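Local structure of TRAP-T family transporter, DctP (Periplasmic binding) subunit (Sulfitobacter sp. NAS-14.1, 4PF8) at residues A145-N150 and Y224-H229; K165-N170 and D203-N208. The protein binds beta-D-galacturonate and, as the periplasmic solute-binding subunit of a TRAP transporter, probably hands it to the membrane components for uptake. One frame throughout, in Å; residues are numbered along the deposited sequence.

Contact 1 of 2, residues A145-N150 and Y224-H229; sequences ARSFYN and YSLTQH. With GTR (beta-D-galactopyranuronic acid), chain D.
With CG lodged between its own backbone N and carbonyl carbon (chi1 50°), His-229 swings its ring back across strand 146-150, where Phe-148, its CG anti to the carbonyl carbon, brings a phenyl ring to meet it. The imidazole is sandwiched: Arg-146 O sits over the centre of one face, and the phenyl ring covers the opposite one. The two rings meet obliquely, centroids 4.4 Å apart. His-229 ND1 shares a hydrogen bond with Thr-227 OG1 at 2.7 Å and NE2 bonds Glu-206 OE2, which fixes the ring's rotation. With an alanine in place of Phe-148, that face of the imidazole is likely to be left uncovered. The strands are antiparallel neighbours in a mixed sheet of the solute-binding fold, joined by a nearly straight bond from Ser-225 N to Phe-148 O (2.8 Å). An inverse gamma turn centred on Leu-226 interrupts the ladder, and there a side chain stands in: Ser-147 OG accepts Gln-228 N at 2.9 Å. Beyond it, His-229 N reaches Arg-146 O at 3.0 Å. On the face opposite Phe-148, Tyr-224 CD1 packs on Tyr-149 CB. The bent Arg-146 chain leads away to galacturonate, its NH2 donating to O6A of the ligand at 2.9 Å and its NH1 to the ring oxygen O5 at 3.0 Å, while NE is salt-bridged to Glu-206.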
loop_
_atom_site.group_PDB
_atom_site.type_symbol
_atom_site.label_atom_id
_atom_site.label_comp_id
_atom_site.label_asym_id
_atom_site.label_seq_id
_atom_site.Cartn_x
_atom_site.Cartn_y
_atom_site.Cartn_z
ATOM N N ALA A 145 -5.490 -6.229 -3.604
ATOM C CA ALA A 145 -6.668 -5.427 -3.245
ATOM C C ALA A 145 -6.950 -5.604 -1.766
ATOM O O ALA A 145 -6.701 -6.658 -1.207
ATOM C CB ALA A 145 -7.887 -5.874 -4.047
ATOM N N ARG A 146 -7.459 -4.559 -1.124
ATOM C CA ARG A 146 -7.753 -4.574 0.297
ATOM C C ARG A 146 -9.210 -4.917 0.547
ATOM O O ARG A 146 -10.079 -4.413 -0.153
ATOM C CB ARG A 146 -7.424 -3.217 0.906
ATOM C CG ARG A 146 -5.976 -2.808 0.696
ATOM C CD ARG A 146 -5.709 -1.362 1.132
ATOM N NE ARG A 146 -5.776 -1.134 2.569
ATOM C CZ ARG A 146 -4.735 -1.176 3.408
ATOM N NH1 ARG A 146 -3.523 -1.470 2.970
ATOM N NH2 ARG A 146 -4.894 -0.903 4.687
ATOM N N SER A 147 -9.449 -5.771 1.543
ATOM C CA SER A 147 -10.796 -6.215 1.907
ATOM C C SER A 147 -10.963 -6.160 3.417
ATOM O O SER A 147 -9.984 -6.239 4.165
ATOM C CB SER A 147 -11.045 -7.642 1.428
ATOM O OG SER A 147 -11.086 -7.681 0.010
ATOM N N PHE A 148 -12.207 -6.023 3.871
ATOM C CA PHE A 148 -12.476 -5.920 5.304
ATOM C C PHE A 148 -12.303 -7.221 6.049
ATOM O O PHE A 148 -12.726 -8.275 5.573
ATOM C CB PHE A 148 -13.907 -5.420 5.547
ATOM C CG PHE A 148 -14.096 -3.966 5.227
ATOM C CD1 PHE A 148 -13.538 -2.991 6.023
ATOM C CD2 PHE A 148 -14.830 -3.576 4.117
ATOM C CE1 PHE A 148 -13.691 -1.644 5.721
ATOM C CE2 PHE A 148 -14.993 -2.247 3.813
ATOM C CZ PHE A 148 -14.425 -1.274 4.611
ATOM N N TYR A 149 -11.742 -7.136 7.256
ATOM C CA TYR A 149 -11.800 -8.229 8.200
ATOM C C TYR A 149 -12.229 -7.703 9.545
ATOM O O TYR A 149 -11.918 -6.574 9.907
ATOM C CB TYR A 149 -10.467 -8.974 8.298
ATOM C CG TYR A 149 -9.219 -8.142 8.423
ATOM C CD1 TYR A 149 -8.704 -7.805 9.674
ATOM C CD2 TYR A 149 -8.519 -7.733 7.296
ATOM C CE1 TYR A 149 -7.532 -7.107 9.792
ATOM C CE2 TYR A 149 -7.360 -7.029 7.404
ATOM C CZ TYR A 149 -6.863 -6.714 8.633
ATOM O OH TYR A 149 -5.655 -6.034 8.730
ATOM N N ASN A 150 -12.959 -8.524 10.286
ATOM C CA ASN A 150 -13.393 -8.112 11.604
ATOM C C ASN A 150 -13.711 -9.296 12.496
ATOM O O ASN A 150 -13.756 -10.434 12.043
ATOM C CB ASN A 150 -14.562 -7.126 11.499
ATOM C CG ASN A 150 -15.880 -7.794 11.207
ATOM O OD1 ASN A 150 -16.659 -8.067 12.125
ATOM N ND2 ASN A 150 -16.163 -8.026 9.934
ATOM N N TYR A 224 -13.525 -12.495 7.020
ATOM C CA TYR A 224 -12.835 -11.767 5.938
ATOM C C TYR A 224 -13.825 -11.676 4.787
ATOM O O TYR A 224 -14.312 -12.705 4.292
ATOM C CB TYR A 224 -11.583 -12.549 5.501
ATOM C CG TYR A 224 -10.556 -11.820 4.632
ATOM C CD1 TYR A 224 -10.363 -10.462 4.740
ATOM C CD2 TYR A 224 -9.741 -12.525 3.744
ATOM C CE1 TYR A 224 -9.393 -9.805 3.989
ATOM C CE2 TYR A 224 -8.787 -11.878 2.995
ATOM C CZ TYR A 224 -8.625 -10.505 3.126
ATOM O OH TYR A 224 -7.663 -9.830 2.371
ATOM N N SER A 225 -14.145 -10.448 4.399
ATOM C CA SER A 225 -15.197 -10.182 3.437
ATOM C C SER A 225 -14.534 -9.479 2.245
ATOM O O SER A 225 -13.998 -8.383 2.387
ATOM C CB SER A 225 -16.276 -9.322 4.055
ATOM O OG SER A 225 -16.795 -9.953 5.231
ATOM N N LEU A 226 -14.580 -10.125 1.090
ATOM C CA LEU A 226 -13.764 -9.727 -0.053
ATOM C C LEU A 226 -14.360 -8.575 -0.872
ATOM O O LEU A 226 -14.695 -8.722 -2.060
ATOM C CB LEU A 226 -13.424 -10.947 -0.924
ATOM C CG LEU A 226 -12.655 -12.064 -0.205
ATOM C CD1 LEU A 226 -12.526 -13.291 -1.113
ATOM C CD2 LEU A 226 -11.288 -11.612 0.292
ATOM N N THR A 227 -14.450 -7.419 -0.220
ATOM C CA THR A 227 -14.927 -6.200 -0.838
ATOM C C THR A 227 -13.978 -5.661 -1.889
ATOM O O THR A 227 -14.401 -5.012 -2.826
ATOM C CB THR A 227 -15.156 -5.145 0.230
ATOM O OG1 THR A 227 -14.016 -5.118 1.097
ATOM C CG2 THR A 227 -16.393 -5.488 1.065
ATOM N N GLN A 228 -12.681 -5.907 -1.716
ATOM C CA GLN A 228 -11.691 -5.488 -2.695
ATOM C C GLN A 228 -11.867 -4.023 -3.077
ATOM O O GLN A 228 -11.821 -3.653 -4.248
ATOM C CB GLN A 228 -11.735 -6.421 -3.890
ATOM C CG GLN A 228 -11.442 -7.855 -3.453
ATOM C CD GLN A 228 -11.685 -8.898 -4.540
ATOM O OE1 GLN A 228 -12.662 -8.827 -5.287
ATOM N NE2 GLN A 228 -10.806 -9.882 -4.608
ATOM N N HIS A 229 -12.035 -3.184 -2.053
ATOM C CA HIS A 229 -12.519 -1.825 -2.241
ATOM C C HIS A 229 -11.390 -0.838 -2.543
ATOM O O HIS A 229 -11.660 0.287 -2.953
ATOM C CB HIS A 229 -13.268 -1.387 -0.989
ATOM C CG HIS A 229 -12.496 -1.625 0.264
ATOM N ND1 HIS A 229 -12.717 -2.709 1.079
ATOM C CD2 HIS A 229 -11.466 -0.942 0.818
ATOM C CE1 HIS A 229 -11.870 -2.679 2.093
ATOM N NE2 HIS A 229 -11.081 -1.627 1.941
HETATM C C1 GTR D . -0.226 -2.996 3.613
HETATM C C2 GTR D . 0.851 -2.192 2.963
HETATM C C3 GTR D . 1.671 -1.553 4.068
HETATM C C4 GTR D . 0.810 -0.652 4.944
HETATM C C5 GTR D . -0.312 -1.534 5.481
HETATM C C6 GTR D . -1.295 -0.705 6.299
HETATM O O1 GTR D . -1.097 -3.590 2.599
HETATM O O2 GTR D . 1.684 -3.106 2.200
HETATM O O3 GTR D . 2.643 -0.704 3.419
HETATM O O4 GTR D . 0.269 0.388 4.111
HETATM O O5 GTR D . -1.030 -2.184 4.412
HETATM O O6A GTR D . -2.494 -1.088 6.254
HETATM O O6B GTR D . -0.850 0.187 7.057
HETATM O O HOH W 1 -8.653 -8.551 -0.676
HETATM O O HOH W 2 -15.246 -8.798 7.247
#

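Contact 2 of 2, residues K165-N170 and D203-N208. With GTR (beta-D-galactopyranuronic acid), chain D.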
loop_
_atom_site.group_PDB
_atom_site.type_symbol
_atom_site.label_atom_id
_atom_site.label_comp_id
_atom_site.label_asym_id
_atom_site.label_seq_id
_atom_site.Cartn_x
_atom_site.Cartn_y
_atom_site.Cartn_z
ATOM N N LYS A 165 -16.175 -0.368 14.548
ATOM C CA LYS A 165 -14.954 0.392 14.772
ATOM C C LYS A 165 -13.849 -0.197 13.903
ATOM O O LYS A 165 -13.418 -1.328 14.104
ATOM C CB LYS A 165 -14.537 0.362 16.246
ATOM C CG LYS A 165 -15.461 1.133 17.174
ATOM C CD LYS A 165 -15.084 0.950 18.641
ATOM C CE LYS A 165 -15.975 1.815 19.511
ATOM N NZ LYS A 165 -15.864 1.468 20.960
ATOM N N VAL A 166 -13.426 0.564 12.901
ATOM C CA VAL A 166 -12.535 0.059 11.867
ATOM C C VAL A 166 -11.255 0.896 11.860
ATOM O O VAL A 166 -11.307 2.118 11.775
ATOM C CB VAL A 166 -13.200 0.146 10.472
ATOM C CG1 VAL A 166 -12.281 -0.463 9.407
ATOM C CG2 VAL A 166 -14.558 -0.580 10.451
ATOM N N ARG A 167 -10.118 0.223 11.965
ATOM C CA ARG A 167 -8.840 0.916 11.822
ATOM C C ARG A 167 -8.617 1.206 10.345
ATOM O O ARG A 167 -8.921 0.378 9.492
ATOM C CB ARG A 167 -7.691 0.063 12.339
ATOM C CG ARG A 167 -6.326 0.638 12.061
ATOM C CD ARG A 167 -5.759 0.122 10.737
ATOM N NE ARG A 167 -4.433 0.678 10.480
ATOM C CZ ARG A 167 -3.684 0.368 9.424
ATOM N NH1 ARG A 167 -4.105 -0.497 8.509
ATOM N NH2 ARG A 167 -2.506 0.927 9.279
ATOM N N VAL A 168 -8.072 2.387 10.066
ATOM C CA VAL A 168 -7.641 2.745 8.732
ATOM C C VAL A 168 -6.190 3.248 8.776
ATOM O O VAL A 168 -5.667 3.558 9.850
ATOM C CB VAL A 168 -8.539 3.820 8.122
ATOM C CG1 VAL A 168 -9.939 3.256 7.919
ATOM C CG2 VAL A 168 -8.584 5.082 8.968
HETATM N N MSE A 169 -5.569 3.301 7.607
HETATM C CA MSE A 169 -4.261 3.942 7.440
HETATM C C MSE A 169 -4.379 5.449 7.600
HETATM O O MSE A 169 -5.471 6.014 7.631
HETATM C CB MSE A 169 -3.719 3.688 6.029
HETATM C CG MSE A 169 -3.284 2.326 5.765
HETATM SE SE MSE A 169 -2.372 2.283 4.040
HETATM C CE MSE A 169 -3.859 2.027 2.824
ATOM N N ASN A 170 -3.223 6.102 7.658
ATOM C CA ASN A 170 -3.167 7.556 7.812
ATOM C C ASN A 170 -3.381 8.314 6.501
ATOM O O ASN A 170 -2.452 8.863 5.904
ATOM C CB ASN A 170 -1.823 7.933 8.447
ATOM C CG ASN A 170 -1.638 7.303 9.809
ATOM O OD1 ASN A 170 -0.904 6.325 9.967
ATOM N ND2 ASN A 170 -2.328 7.840 10.801
ATOM N N ASP A 203 -12.901 -3.299 16.046
ATOM C CA ASP A 203 -13.568 -4.504 15.577
ATOM C C ASP A 203 -12.828 -5.134 14.394
ATOM O O ASP A 203 -12.883 -6.340 14.182
ATOM C CB ASP A 203 -14.991 -4.159 15.152
ATOM C CG ASP A 203 -15.847 -3.701 16.307
ATOM O OD1 ASP A 203 -15.785 -4.344 17.385
ATOM O OD2 ASP A 203 -16.615 -2.714 16.152
ATOM N N GLY A 204 -12.106 -4.322 13.641
ATOM C CA GLY A 204 -11.467 -4.823 12.444
ATOM C C GLY A 204 -10.698 -3.760 11.701
ATOM O O GLY A 204 -10.429 -2.658 12.196
ATOM N N ALA A 205 -10.346 -4.127 10.484
ATOM C CA ALA A 205 -9.506 -3.314 9.635
ATOM C C ALA A 205 -9.705 -3.792 8.203
ATOM O O ALA A 205 -10.659 -4.507 7.907
ATOM C CB ALA A 205 -8.030 -3.459 10.102
ATOM N N GLU A 206 -8.824 -3.400 7.286
ATOM C CA GLU A 206 -8.952 -3.863 5.903
ATOM C C GLU A 206 -7.558 -3.962 5.294
ATOM O O GLU A 206 -6.698 -3.148 5.562
ATOM C CB GLU A 206 -9.851 -2.950 5.076
ATOM C CG GLU A 206 -9.705 -1.480 5.362
ATOM C CD GLU A 206 -8.588 -0.846 4.585
ATOM O OE1 GLU A 206 -7.731 -0.156 5.213
ATOM O OE2 GLU A 206 -8.539 -1.051 3.348
ATOM N N ASN A 207 -7.349 -5.004 4.512
ATOM C CA ASN A 207 -6.059 -5.250 3.902
ATOM C C ASN A 207 -6.112 -6.402 2.930
ATOM O O ASN A 207 -7.124 -7.083 2.823
ATOM C CB ASN A 207 -4.972 -5.474 4.951
ATOM C CG ASN A 207 -3.723 -4.714 4.622
ATOM O OD1 ASN A 207 -3.191 -4.857 3.513
ATOM N ND2 ASN A 207 -3.258 -3.869 5.555
ATOM N N ASN A 208 -5.009 -6.595 2.212
ATOM C CA ASN A 208 -4.854 -7.708 1.290
ATOM C C ASN A 208 -4.554 -8.992 2.065
ATOM O O ASN A 208 -4.321 -8.975 3.284
ATOM C CB ASN A 208 -3.752 -7.378 0.260
ATOM C CG ASN A 208 -2.409 -7.046 0.926
ATOM O OD1 ASN A 208 -1.973 -7.758 1.825
ATOM N ND2 ASN A 208 -1.739 -5.985 0.459
HETATM C C1 GTR D . -0.226 -2.996 3.613
HETATM C C2 GTR D . 0.851 -2.192 2.963
HETATM C C3 GTR D . 1.671 -1.553 4.068
HETATM C C4 GTR D . 0.810 -0.652 4.944
HETATM C C5 GTR D . -0.312 -1.534 5.481
HETATM C C6 GTR D . -1.295 -0.705 6.299
HETATM O O1 GTR D . -1.097 -3.590 2.599
HETATM O O2 GTR D . 1.684 -3.106 2.200
HETATM O O3 GTR D . 2.643 -0.704 3.419
HETATM O O4 GTR D . 0.269 0.388 4.111
HETATM O O5 GTR D . -1.030 -2.184 4.412
HETATM O O6A GTR D . -2.494 -1.088 6.254
HETATM O O6B GTR D . -0.850 0.187 7.057
HETATM O O HOH W 3 -7.131 -0.986 7.754
HETATM O O HOH W 4 -6.994 2.320 5.308
#
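The guanidinium of Arg-167, whose CB packs against Ala-205 CB, has Met-169 N over the centre of one face and the galacturonate carboxylate at its edge, close to its plane. Two almost straight, side-by-side bonds join the flat groups: NH1 of Arg-167 to O6A of the sugar at 2.8 Å, and NH2 to O6B at 2.9 Å. The chain gets there with CG anti to the backbone N, a bend at chi2 (-92°), and a fully extended end, and NE is tied to Met-188 O. The Asn-207 amide serves the sugar with both ends: OD1 accepts the anomeric hydroxyl O1 at 2.6 Å, and ND2 donates to O5 at 3.0 Å. Asn-208 N, in the carbonyl plane on a lone pair of Asn-207 OD1, holds that amide in its orientation, and Asn-208 itself is the N-cap of the following helix. Behind the ligand, strands 165-168 and 204-207 run roughly parallel but join in a single bridge, with Arg-167 N bonded to Gly-204 O at 2.9 Å. At the far end, Lys-165 N meets the Asp-203 carboxylate on the anti side of OD2, tilted out of its plane, at 2.9 Å. Toward the pocket the strands diverge, and a water that accepts from Glu-206 N and Arg-167 NH1 bridges them. Paired donors facing both carboxylate oxygens are consistent with a site suited to an acid sugar, the more so as Arg-146 also donates to O6A, and with the arginine-carboxylate recognition known in TRAP solute-binding proteins.

In the fold
From the N terminus the chain first builds most of the five-stranded sheet, ending with strand 135-141, and then enters the second sheet at 145-150. The first partner of contact 2, 165-170, follows, and strand 184-187 pairs alongside it before 203-208 returns to close that inner loop, which carries helices 172-179 and 193-198. Only after helices 209-214 and 217-220 does 224-229 close contact 1, so contact 2 is nested within contact 1. Strand 146-150 lies between 204-207 and 223-230, the contact centres are about 10 Å apart, and Tyr-224 OH probably bonds Asn-207 O across them. Contact 1 lies within the four-stranded sheet; contact 2 ties the small parallel sheet to its edge strand 204-207, both reaching galacturonate.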